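Local coordinates for protein prephenate dehydrogenase (Corynebacterium glutamicum ATCC 13032, PDB 3KTD) that probably catalyses the NAD(P)+-dependent oxidative decarboxylation of prephenate, a step towards tyrosine, at residues A[73-78]-A[98-103]; A[182-187]-A[329-334]; A[203-208]-A[231-236]. All blocks are in the same frame, centred on the assembly; numbering follows the deposited sequence.

Contact 1 (A[73-78]-A[98-103]); sequences VLAVPM and TDVVSV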
ATOM      1  N   VAL A  73      -6.384  -6.659 -31.212  1.00 35.78           N
ATOM      2  CA  VAL A  73      -6.303  -6.517 -29.762  1.00 35.74           C
ATOM      3  C   VAL A  73      -7.538  -5.773 -29.268  1.00 35.76           C
ATOM      4  O   VAL A  73      -7.769  -4.624 -29.649  1.00 36.01           O
ATOM      5  CB  VAL A  73      -5.039  -5.741 -29.336  1.00 35.83           C
ATOM      6  CG1 VAL A  73      -5.050  -5.495 -27.834  1.00 35.11           C
ATOM      7  CG2 VAL A  73      -3.779  -6.485 -29.748  1.00 35.58           C
ATOM      8  N   LEU A  74      -8.346  -6.423 -28.439  1.00 35.44           N
ATOM      9  CA  LEU A  74      -9.510  -5.752 -27.875  1.00 35.06           C
ATOM     10  C   LEU A  74      -9.049  -5.081 -26.588  1.00 34.96           C
ATOM     11  O   LEU A  74      -9.035  -5.695 -25.523  1.00 34.16           O
ATOM     12  CB  LEU A  74     -10.667  -6.724 -27.634  1.00 34.91           C
ATOM     13  CG  LEU A  74     -11.050  -7.624 -28.817  1.00 34.05           C
ATOM     14  CD1 LEU A  74     -12.383  -8.313 -28.533  1.00 33.73           C
ATOM     15  CD2 LEU A  74     -11.123  -6.852 -30.116  1.00 30.67           C
ATOM     16  N   ALA A  75      -8.649  -3.815 -26.724  1.00 35.53           N
ATOM     17  CA  ALA A  75      -8.118  -2.996 -25.630  1.00 35.02           C
ATOM     18  C   ALA A  75      -9.218  -2.118 -25.043  1.00 35.05           C
ATOM     19  O   ALA A  75      -9.138  -0.887 -25.056  1.00 35.09           O
ATOM     20  CB  ALA A  75      -6.960  -2.136 -26.142  1.00 34.41           C
ATOM     21  N   VAL A  76     -10.246  -2.773 -24.521  1.00 35.58           N
ATOM     22  CA  VAL A  76     -11.398  -2.093 -23.945  1.00 36.08           C
ATOM     23  C   VAL A  76     -11.727  -2.668 -22.568  1.00 37.43           C
ATOM     24  O   VAL A  76     -11.193  -3.712 -22.184  1.00 37.67           O
ATOM     25  CB  VAL A  76     -12.604  -2.218 -24.885  1.00 35.66           C
ATOM     26  CG1 VAL A  76     -12.308  -1.521 -26.216  1.00 31.85           C
ATOM     27  CG2 VAL A  76     -12.959  -3.677 -25.100  1.00 35.13           C
ATOM     28  N   PRO A  77     -12.578  -1.971 -21.794  1.00 39.47           N
ATOM     29  CA  PRO A  77     -12.973  -2.518 -20.486  1.00 40.38           C
ATOM     30  C   PRO A  77     -13.933  -3.695 -20.622  1.00 41.14           C
ATOM     31  O   PRO A  77     -14.597  -3.837 -21.649  1.00 40.57           O
ATOM     32  CB  PRO A  77     -13.666  -1.336 -19.800  1.00 40.60           C
ATOM     33  CG  PRO A  77     -14.104  -0.444 -20.912  1.00 39.76           C
ATOM     34  CD  PRO A  77     -13.075  -0.596 -21.986  1.00 40.08           C
HETATM   35  N   MSE A  78     -14.008  -4.516 -19.578  1.00 42.63           N
HETATM   36  CA  MSE A  78     -14.825  -5.729 -19.595  1.00 43.73           C
HETATM   37  C   MSE A  78     -16.240  -5.456 -20.117  1.00 43.14           C
HETATM   38  O   MSE A  78     -16.749  -6.227 -20.930  1.00 43.38           O
HETATM   39  CB  MSE A  78     -14.847  -6.394 -18.205  1.00 44.77           C
HETATM   40  CG  MSE A  78     -15.744  -7.651 -18.079  1.00 51.46           C
HETATM   41 SE   MSE A  78     -15.257  -9.231 -19.167  0.75 62.54          SE
HETATM   42  CE  MSE A  78     -16.977 -10.191 -19.138  1.00 60.42           C
ATOM     43  N   THR A  98      -6.947 -11.071 -29.414  1.00 34.85           N
ATOM     44  CA  THR A  98      -6.668 -11.161 -27.990  1.00 35.08           C
ATOM     45  C   THR A  98      -7.298  -9.992 -27.241  1.00 35.79           C
ATOM     46  O   THR A  98      -7.674  -8.999 -27.855  1.00 37.35           O
ATOM     47  CB  THR A  98      -5.157 -11.202 -27.734  1.00 35.02           C
ATOM     48  OG1 THR A  98      -4.912 -11.402 -26.337  1.00 34.36           O
ATOM     49  CG2 THR A  98      -4.483  -9.925 -28.208  1.00 34.58           C
ATOM     50  N   ASP A  99      -7.434 -10.127 -25.924  1.00 35.74           N
ATOM     51  CA  ASP A  99      -8.003  -9.074 -25.081  1.00 36.36           C
ATOM     52  C   ASP A  99      -6.985  -8.654 -24.023  1.00 36.92           C
ATOM     53  O   ASP A  99      -5.908  -9.223 -23.950  1.00 37.30           O
ATOM     54  CB  ASP A  99      -9.283  -9.551 -24.398  1.00 36.32           C
ATOM     55  CG  ASP A  99      -9.014 -10.442 -23.200  1.00 36.23           C
ATOM     56  OD1 ASP A  99      -8.452 -11.538 -23.384  1.00 33.61           O
ATOM     57  OD2 ASP A  99      -9.380 -10.046 -22.072  1.00 39.66           O
ATOM     58  N   VAL A 100      -7.334  -7.677 -23.193  1.00 37.55           N
ATOM     59  CA  VAL A 100      -6.411  -7.172 -22.167  1.00 37.90           C
ATOM     60  C   VAL A 100      -7.017  -7.092 -20.752  1.00 39.24           C
ATOM     61  O   VAL A 100      -6.418  -6.522 -19.841  1.00 38.92           O
ATOM     62  CB  VAL A 100      -5.928  -5.790 -22.560  1.00 37.43           C
ATOM     63  CG1 VAL A 100      -5.270  -5.845 -23.938  1.00 35.48           C
ATOM     64  CG2 VAL A 100      -7.095  -4.818 -22.533  1.00 35.13           C
ATOM     65  N   VAL A 101      -8.173  -7.718 -20.560  1.00 40.58           N
ATOM     66  CA  VAL A 101      -8.954  -7.533 -19.342  1.00 41.09           C
ATOM     67  C   VAL A 101      -8.419  -8.264 -18.109  1.00 41.33           C
ATOM     68  O   VAL A 101      -7.950  -9.391 -18.176  1.00 41.67           O
ATOM     69  CB  VAL A 101     -10.426  -7.911 -19.605  1.00 41.73           C
ATOM     70  CG1 VAL A 101     -11.263  -7.811 -18.346  1.00 42.86           C
ATOM     71  CG2 VAL A 101     -10.998  -7.006 -20.705  1.00 42.67           C
ATOM     72  N   SER A 102      -8.520  -7.570 -16.982  1.00 42.48           N
ATOM     73  CA  SER A 102      -8.130  -8.030 -15.641  1.00 41.94           C
ATOM     74  C   SER A 102      -8.650  -9.403 -15.230  1.00 41.95           C
ATOM     75  O   SER A 102      -7.992 -10.087 -14.458  1.00 43.16           O
ATOM     76  CB  SER A 102      -8.588  -6.978 -14.611  1.00 42.41           C
ATOM     77  OG  SER A 102      -9.828  -6.364 -14.986  1.00 40.78           O
ATOM     78  N   VAL A 103      -9.832  -9.784 -15.717  1.00 41.27           N
ATOM     79  CA  VAL A 103     -10.435 -11.095 -15.440  1.00 40.65           C
ATOM     80  C   VAL A 103     -10.483 -11.868 -16.752  1.00 40.66           C
ATOM     81  O   VAL A 103     -10.718 -11.281 -17.802  1.00 41.82           O
ATOM     82  CB  VAL A 103     -11.858 -10.956 -14.862  1.00 40.34           C
ATOM     83  CG1 VAL A 103     -12.431 -12.315 -14.499  1.00 40.41           C
ATOM     84  CG2 VAL A 103     -11.838 -10.072 -13.642  1.00 38.92           C
TER
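Val73 lies side by side with Thr98, both side chains pointing the same way from neighbouring parallel strands, and its CG2 packs 3.8 Å from the methyl CG2 of Thr98. The other branch, CG1, is anti to the backbone N (chi1 175°) and meets CG1 of Val100 at 3.9 Å, the two valines crossing at about a right angle. Leu74 N donates to Thr98 O over 2.7 Å, a nearly straight bond. Further along, side chains fill the contact: CG2 of Val100 reaches CA of Ala75 at 3.7 Å, while Val101 spreads its two methyls, CG2 lying 3.6 Å from Val76 O and CG1 packing on CB of selenomethionine Met78. Asp99 turns its carboxylate back on its own loop, where OD2 accepts from Val101 N at 3.0 Å in an Asx turn and also forms a salt bridge with Lys104; OD1 is bonded to Tyr120 OH. These bonds probably steady the loop that carries Val101. The pairing belongs to a beta-alpha-beta unit of the Rossmann-type nucleotide-binding domain. Strand 11-14 flanks strand 71-74, strand 120-125 follows strand 97-99 across the sheet, Leu74, Val76 and Val101 pack on helix 78-91, and Met78 reaches helices 105-113 and 238-247.

Contact 2 (A[182-187]-A[329-334]); sequences VVPSRV and IHAETL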
ATOM      1  N   VAL A 182       6.402 -12.368 -20.538  1.00 33.28           N
ATOM      2  CA  VAL A 182       5.203 -13.153 -20.797  1.00 32.26           C
ATOM      3  C   VAL A 182       5.125 -14.331 -19.850  1.00 31.50           C
ATOM      4  O   VAL A 182       5.994 -15.179 -19.858  1.00 31.53           O
ATOM      5  CB  VAL A 182       5.144 -13.685 -22.231  1.00 32.41           C
ATOM      6  CG1 VAL A 182       3.850 -14.470 -22.434  1.00 30.34           C
ATOM      7  CG2 VAL A 182       5.253 -12.539 -23.244  1.00 32.74           C
ATOM      8  N   VAL A 183       4.076 -14.367 -19.038  1.00 31.33           N
ATOM      9  CA  VAL A 183       3.813 -15.475 -18.129  1.00 30.96           C
ATOM     10  C   VAL A 183       2.594 -16.208 -18.660  1.00 31.63           C
ATOM     11  O   VAL A 183       1.536 -15.609 -18.807  1.00 32.46           O
ATOM     12  CB  VAL A 183       3.475 -14.980 -16.716  1.00 29.96           C
ATOM     13  CG1 VAL A 183       3.102 -16.142 -15.820  1.00 29.72           C
ATOM     14  CG2 VAL A 183       4.633 -14.234 -16.145  1.00 29.84           C
ATOM     15  N   PRO A 184       2.727 -17.501 -18.955  1.00 31.63           N
ATOM     16  CA  PRO A 184       1.569 -18.212 -19.444  1.00 31.74           C
ATOM     17  C   PRO A 184       0.701 -18.696 -18.290  1.00 32.41           C
ATOM     18  O   PRO A 184       1.228 -19.086 -17.250  1.00 31.89           O
ATOM     19  CB  PRO A 184       2.189 -19.392 -20.172  1.00 31.43           C
ATOM     20  CG  PRO A 184       3.404 -19.692 -19.384  1.00 31.15           C
ATOM     21  CD  PRO A 184       3.894 -18.385 -18.828  1.00 31.72           C
ATOM     22  N   SER A 185      -0.618 -18.661 -18.474  1.00 33.13           N
ATOM     23  CA  SER A 185      -1.542 -19.172 -17.463  1.00 33.68           C
ATOM     24  C   SER A 185      -2.884 -19.542 -18.063  1.00 33.65           C
ATOM     25  O   SER A 185      -3.345 -18.897 -18.981  1.00 35.05           O
ATOM     26  CB  SER A 185      -1.757 -18.130 -16.355  1.00 33.73           C
ATOM     27  OG  SER A 185      -2.749 -18.554 -15.431  1.00 34.18           O
ATOM     28  N   ARG A 186      -3.515 -20.584 -17.544  1.00 33.78           N
ATOM     29  CA  ARG A 186      -4.891 -20.879 -17.931  1.00 34.10           C
ATOM     30  C   ARG A 186      -5.786 -19.917 -17.160  1.00 33.98           C
ATOM     31  O   ARG A 186      -5.316 -19.208 -16.248  1.00 34.21           O
ATOM     32  CB  ARG A 186      -5.249 -22.333 -17.648  1.00 34.13           C
ATOM     33  CG  ARG A 186      -4.564 -23.290 -18.599  1.00 34.97           C
ATOM     34  CD  ARG A 186      -4.577 -24.722 -18.102  1.00 35.87           C
ATOM     35  NE  ARG A 186      -3.890 -24.869 -16.819  1.00 38.10           N
ATOM     36  CZ  ARG A 186      -3.644 -26.034 -16.224  1.00 35.54           C
ATOM     37  NH1 ARG A 186      -4.004 -27.172 -16.793  1.00 36.96           N
ATOM     38  NH2 ARG A 186      -3.019 -26.059 -15.060  1.00 36.39           N
ATOM     39  N   VAL A 187      -7.069 -19.898 -17.512  1.00 33.38           N
ATOM     40  CA  VAL A 187      -8.004 -18.917 -16.937  1.00 32.98           C
ATOM     41  C   VAL A 187      -8.281 -19.064 -15.432  1.00 32.98           C
ATOM     42  O   VAL A 187      -8.445 -18.067 -14.746  1.00 32.53           O
ATOM     43  CB  VAL A 187      -9.351 -18.901 -17.690  1.00 32.58           C
ATOM     44  CG1 VAL A 187      -9.136 -18.476 -19.128  1.00 30.26           C
ATOM     45  CG2 VAL A 187     -10.037 -20.257 -17.593  1.00 29.96           C
ATOM     46  N   ILE A 329       2.402 -25.429 -18.685  1.00 36.03           N
ATOM     47  CA  ILE A 329       1.861 -25.751 -17.350  1.00 36.74           C
ATOM     48  C   ILE A 329       2.966 -25.619 -16.291  1.00 36.73           C
ATOM     49  O   ILE A 329       2.733 -25.137 -15.181  1.00 36.14           O
ATOM     50  CB  ILE A 329       1.254 -27.186 -17.292  1.00 36.77           C
ATOM     51  CG1 ILE A 329       0.013 -27.290 -18.179  1.00 37.45           C
ATOM     52  CG2 ILE A 329       0.863 -27.551 -15.879  1.00 35.52           C
ATOM     53  CD1 ILE A 329      -0.698 -28.618 -18.074  1.00 36.86           C
ATOM     54  N   HIS A 330       4.169 -26.049 -16.659  1.00 37.16           N
ATOM     55  CA  HIS A 330       5.329 -25.963 -15.787  1.00 37.68           C
ATOM     56  C   HIS A 330       5.624 -24.489 -15.494  1.00 36.92           C
ATOM     57  O   HIS A 330       5.972 -24.137 -14.374  1.00 37.44           O
ATOM     58  CB  HIS A 330       6.523 -26.684 -16.439  1.00 38.49           C
ATOM     59  CG  HIS A 330       7.683 -26.928 -15.516  1.00 43.47           C
ATOM     60  ND1 HIS A 330       8.981 -27.046 -15.973  1.00 46.83           N
ATOM     61  CD2 HIS A 330       7.744 -27.076 -14.170  1.00 45.79           C
ATOM     62  CE1 HIS A 330       9.789 -27.261 -14.949  1.00 47.95           C
ATOM     63  NE2 HIS A 330       9.064 -27.278 -13.842  1.00 47.95           N
ATOM     64  N   ALA A 331       5.446 -23.627 -16.491  1.00 36.22           N
ATOM     65  CA  ALA A 331       5.657 -22.191 -16.313  1.00 35.66           C
ATOM     66  C   ALA A 331       4.563 -21.579 -15.441  1.00 35.64           C
ATOM     67  O   ALA A 331       4.830 -20.680 -14.637  1.00 35.66           O
ATOM     68  CB  ALA A 331       5.700 -21.497 -17.654  1.00 35.25           C
ATOM     69  N   GLU A 332       3.338 -22.070 -15.617  1.00 35.49           N
ATOM     70  CA  GLU A 332       2.178 -21.601 -14.862  1.00 35.40           C
ATOM     71  C   GLU A 332       2.353 -21.863 -13.365  1.00 35.42           C
ATOM     72  O   GLU A 332       2.140 -20.971 -12.546  1.00 35.51           O
ATOM     73  CB  GLU A 332       0.918 -22.310 -15.364  1.00 35.21           C
ATOM     74  CG  GLU A 332      -0.399 -21.850 -14.741  1.00 36.33           C
ATOM     75  CD  GLU A 332      -1.523 -22.858 -14.963  1.00 37.24           C
ATOM     76  OE1 GLU A 332      -1.557 -23.883 -14.249  1.00 37.06           O
ATOM     77  OE2 GLU A 332      -2.379 -22.632 -15.843  1.00 37.67           O
ATOM     78  N   THR A 333       2.733 -23.092 -13.025  1.00 35.02           N
ATOM     79  CA  THR A 333       2.926 -23.498 -11.637  1.00 35.03           C
ATOM     80  C   THR A 333       4.017 -22.676 -10.955  1.00 35.25           C
ATOM     81  O   THR A 333       3.924 -22.344  -9.767  1.00 34.44           O
ATOM     82  CB  THR A 333       3.343 -24.978 -11.558  1.00 35.14           C
ATOM     83  OG1 THR A 333       2.484 -25.764 -12.394  1.00 34.83           O
ATOM     84  CG2 THR A 333       3.291 -25.483 -10.105  1.00 34.12           C
ATOM     85  N   LEU A 334       5.051 -22.361 -11.727  1.00 35.31           N
ATOM     86  CA  LEU A 334       6.210 -21.650 -11.225  1.00 35.49           C
ATOM     87  C   LEU A 334       6.102 -20.132 -11.374  1.00 35.61           C
ATOM     88  O   LEU A 334       6.903 -19.394 -10.800  1.00 35.81           O
ATOM     89  CB  LEU A 334       7.466 -22.149 -11.948  1.00 35.53           C
ATOM     90  CG  LEU A 334       7.909 -23.585 -11.677  1.00 33.95           C
ATOM     91  CD1 LEU A 334       9.091 -23.930 -12.563  1.00 32.75           C
ATOM     92  CD2 LEU A 334       8.267 -23.768 -10.208  1.00 35.12           C
TER
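Glu332 and Arg186, the two residues with most surface buried here, meet through a bidentate salt bridge, the guanidinium gripping the carboxylate side-on. Arg186 NE donates to Glu332 OE2 over 2.9 Å and Arg186 NH2 to Glu332 OE1 over 2.7 Å. Both oxygens are met on their syn side, yet the two planes are turned 33° apart, so the fit is twisted. Glu332 OE2 has a second donor: Arg186 N donates to the anti lone pair of this oxygen, also over 2.9 Å. Three bonds thus hold one carboxylate to both the backbone and the side chain of a single arginine, which would be expected to stabilise the charged form of Glu332. Glu332 reaches across because CG is anti to its backbone N (chi1 -176°) and the chain runs on extended, whereas Arg186 folds at chi3 (-60°) to bring its guanidinium round. Ile329 lies over one guanidinium face, with CG1 4.2 Å above the plane and towards the rim. Beside the ion pair, Pro184 presents CG of its ring to CB of Ala331. The contact joins strand 181-184 and the residues leading into helix 187-214 to the last helix, 324-334. Strand 146-149 pairs with strand 181-184, Pro184 and Ala331 both touch Ile338 of strand 337-340, and Leu218 of the second subunit packs on Val183 and Ser185.

Contact 3 (A[203-208]-A[231-236]); sequences ILAETL and TRVAGT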
ATOM      1  N   ILE A 203     -10.343  -4.504  -2.535  1.00 32.97           N
ATOM      2  CA  ILE A 203     -11.396  -4.588  -1.530  1.00 32.96           C
ATOM      3  C   ILE A 203     -10.893  -4.078  -0.173  1.00 32.84           C
ATOM      4  O   ILE A 203     -11.569  -3.296   0.484  1.00 32.84           O
ATOM      5  CB  ILE A 203     -11.903  -6.018  -1.338  1.00 32.91           C
ATOM      6  CG1 ILE A 203     -12.627  -6.525  -2.583  1.00 33.97           C
ATOM      7  CG2 ILE A 203     -12.864  -6.076  -0.169  1.00 33.77           C
ATOM      8  CD1 ILE A 203     -13.989  -5.911  -2.796  1.00 34.57           C
ATOM      9  N   LEU A 204      -9.705  -4.523   0.230  1.00 32.32           N
ATOM     10  CA  LEU A 204      -9.109  -4.113   1.496  1.00 31.39           C
ATOM     11  C   LEU A 204      -8.805  -2.617   1.503  1.00 31.69           C
ATOM     12  O   LEU A 204      -8.965  -1.955   2.532  1.00 32.03           O
ATOM     13  CB  LEU A 204      -7.837  -4.909   1.784  1.00 30.98           C
ATOM     14  CG  LEU A 204      -7.984  -6.426   1.944  1.00 30.99           C
ATOM     15  CD1 LEU A 204      -6.640  -7.080   2.135  1.00 28.48           C
ATOM     16  CD2 LEU A 204      -8.901  -6.781   3.098  1.00 32.16           C
ATOM     17  N   ALA A 205      -8.381  -2.089   0.356  1.00 31.80           N
ATOM     18  CA  ALA A 205      -8.109  -0.658   0.209  1.00 31.49           C
ATOM     19  C   ALA A 205      -9.364   0.201   0.448  1.00 31.88           C
ATOM     20  O   ALA A 205      -9.307   1.230   1.136  1.00 31.36           O
ATOM     21  CB  ALA A 205      -7.538  -0.385  -1.151  1.00 31.18           C
ATOM     22  N   GLU A 206     -10.498  -0.221  -0.109  1.00 32.26           N
ATOM     23  CA  GLU A 206     -11.754   0.503   0.110  1.00 32.84           C
ATOM     24  C   GLU A 206     -12.111   0.457   1.607  1.00 32.42           C
ATOM     25  O   GLU A 206     -12.445   1.479   2.216  1.00 31.57           O
ATOM     26  CB  GLU A 206     -12.923  -0.107  -0.686  1.00 33.08           C
ATOM     27  CG  GLU A 206     -12.737  -0.315  -2.214  1.00 37.04           C
ATOM     28  CD  GLU A 206     -12.660   0.963  -3.045  1.00 38.40           C
ATOM     29  OE1 GLU A 206     -12.399   2.062  -2.501  1.00 39.56           O
ATOM     30  OE2 GLU A 206     -12.841   0.847  -4.274  1.00 41.15           O
ATOM     31  N   THR A 207     -12.028  -0.746   2.176  1.00 31.88           N
ATOM     32  CA  THR A 207     -12.396  -0.988   3.559  1.00 32.16           C
ATOM     33  C   THR A 207     -11.619  -0.093   4.509  1.00 32.70           C
ATOM     34  O   THR A 207     -12.192   0.482   5.429  1.00 32.84           O
ATOM     35  CB  THR A 207     -12.135  -2.452   3.955  1.00 32.13           C
ATOM     36  OG1 THR A 207     -12.736  -3.329   2.996  1.00 31.69           O
ATOM     37  CG2 THR A 207     -12.708  -2.734   5.337  1.00 29.11           C
ATOM     38  N   LEU A 208     -10.315   0.022   4.269  1.00 32.88           N
ATOM     39  CA  LEU A 208      -9.436   0.810   5.118  1.00 32.29           C
ATOM     40  C   LEU A 208      -9.786   2.285   5.033  1.00 32.33           C
ATOM     41  O   LEU A 208      -9.771   2.986   6.043  1.00 32.32           O
ATOM     42  CB  LEU A 208      -7.971   0.592   4.722  1.00 32.01           C
ATOM     43  CG  LEU A 208      -6.943   1.413   5.515  1.00 32.83           C
ATOM     44  CD1 LEU A 208      -6.986   1.052   6.993  1.00 29.73           C
ATOM     45  CD2 LEU A 208      -5.531   1.250   4.948  1.00 29.98           C
ATOM     46  N   THR A 231      -4.331   2.860   1.050  1.00 39.59           N
ATOM     47  CA  THR A 231      -5.627   3.329   0.535  1.00 40.32           C
ATOM     48  C   THR A 231      -5.540   3.966  -0.866  1.00 41.73           C
ATOM     49  O   THR A 231      -6.542   4.476  -1.372  1.00 42.18           O
ATOM     50  CB  THR A 231      -6.304   4.326   1.501  1.00 39.67           C
ATOM     51  OG1 THR A 231      -5.445   5.447   1.731  1.00 39.61           O
ATOM     52  CG2 THR A 231      -6.618   3.656   2.824  1.00 40.18           C
ATOM     53  N   ARG A 232      -4.365   3.904  -1.501  1.00 42.43           N
ATOM     54  CA  ARG A 232      -4.147   4.563  -2.798  1.00 42.64           C
ATOM     55  C   ARG A 232      -5.072   4.057  -3.887  1.00 42.06           C
ATOM     56  O   ARG A 232      -5.711   4.851  -4.568  1.00 42.02           O
ATOM     57  CB  ARG A 232      -2.699   4.416  -3.265  1.00 42.99           C
ATOM     58  CG  ARG A 232      -2.398   5.178  -4.577  1.00 46.08           C
ATOM     59  CD  ARG A 232      -0.936   5.043  -5.069  1.00 48.78           C
ATOM     60  NE  ARG A 232       0.045   4.915  -3.982  1.00 51.44           N
ATOM     61  CZ  ARG A 232       0.347   5.863  -3.090  1.00 52.15           C
ATOM     62  NH1 ARG A 232      -0.264   7.052  -3.100  1.00 52.73           N
ATOM     63  NH2 ARG A 232       1.256   5.608  -2.152  1.00 52.46           N
ATOM     64  N   VAL A 233      -5.149   2.741  -4.043  1.00 41.97           N
ATOM     65  CA  VAL A 233      -5.994   2.147  -5.083  1.00 42.42           C
ATOM     66  C   VAL A 233      -7.503   2.330  -4.844  1.00 42.65           C
ATOM     67  O   VAL A 233      -8.313   1.991  -5.717  1.00 42.50           O
ATOM     68  CB  VAL A 233      -5.690   0.659  -5.291  1.00 42.37           C
ATOM     69  CG1 VAL A 233      -4.232   0.476  -5.636  1.00 42.76           C
ATOM     70  CG2 VAL A 233      -6.054  -0.135  -4.052  1.00 44.00           C
ATOM     71  N   ALA A 234      -7.871   2.855  -3.673  1.00 43.03           N
ATOM     72  CA  ALA A 234      -9.258   3.221  -3.373  1.00 43.46           C
ATOM     73  C   ALA A 234      -9.613   4.491  -4.128  1.00 44.58           C
ATOM     74  O   ALA A 234     -10.770   4.925  -4.128  1.00 43.82           O
ATOM     75  CB  ALA A 234      -9.438   3.448  -1.899  1.00 43.92           C
ATOM     76  N   GLY A 235      -8.592   5.101  -4.733  1.00 45.56           N
ATOM     77  CA  GLY A 235      -8.759   6.249  -5.597  1.00 46.02           C
ATOM     78  C   GLY A 235      -9.175   5.840  -6.995  1.00 46.75           C
ATOM     79  O   GLY A 235      -9.745   6.651  -7.716  1.00 46.80           O
ATOM     80  N   THR A 236      -8.903   4.596  -7.401  1.00 48.03           N
ATOM     81  CA  THR A 236      -9.323   4.167  -8.739  1.00 49.62           C
ATOM     82  C   THR A 236     -10.846   4.255  -8.843  1.00 50.84           C
ATOM     83  O   THR A 236     -11.555   4.419  -7.843  1.00 51.30           O
ATOM     84  CB  THR A 236      -8.840   2.745  -9.178  1.00 49.81           C
ATOM     85  OG1 THR A 236      -9.522   1.740  -8.426  1.00 51.28           O
ATOM     86  CG2 THR A 236      -7.313   2.584  -9.050  1.00 49.88           C
TER
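Leu208 and Thr231 cross at about a right angle, the isobutyl group of the leucine meeting the methyl of the threonine where the long helix 187-214 packs against the turn between helices 225-230 and 238-247. This is helix-on-loop packing in the helical dimerization domain of the family. Leu208 CD2 comes to 3.4 Å from Thr231 CG2, and CG of the same leucine is almost as near. The CB of Leu208 already points to the turn, and with CG anti to the backbone N (chi1 178°) both CG and CD2 lie against the threonine methyl. Thr231 sets its methyl anti to its own carbonyl carbon, which faces it to the helix; its hydroxyl is bonded instead to Tyr227 O, with a weak bond to Arg288 of the second subunit. One helical turn earlier, Ala205 directs its methyl at the loop. Its CB meets the CG2 branch of Val233, and the methyl of Ala234 lies beside it, CB to CB 4.3 Å, so one small side chain faces two residues of the short 3-10 segment 233-234. Glu206 also meets Ala234, roughly at right angles to the approach of Ala205: it starts off away from the turn, but the chain bends at chi2 (-69°) and swings the carboxylate back, bringing OE1 against the Ala234 methyl. The contact between the segments is therefore van der Waals packing, carried largely by methyl groups. The second subunit comes up close by, with its Gly284 against Glu206 and its Ser226 against Val233. The turn is fastened from within at its far end, where Thr236 donates twice to Val233 O, through OG1 at 3.0 Å and through its backbone N at 3.2 Å.

How the contacts relate
From the N terminus, contact 1 closes first, pairing strands 71-74 and 97-99, which the crossover helix 78-91 connects, inside the nucleotide-binding domain. Contact 2 opens later, at strand 181-184 of the same sheet, and closes only at helix 324-334 near the C terminus. Within that long loop nests contact 3, a short closure between helix 187-214 and the turn 231-236. Contact 1 therefore precedes the other two in series, and none of the three cross. Contacts 2 and 3 are linked by chain order, strand 181-184 leading into helix 187-214, and both touch the second subunit, although their nearest atoms are about 17 Å apart.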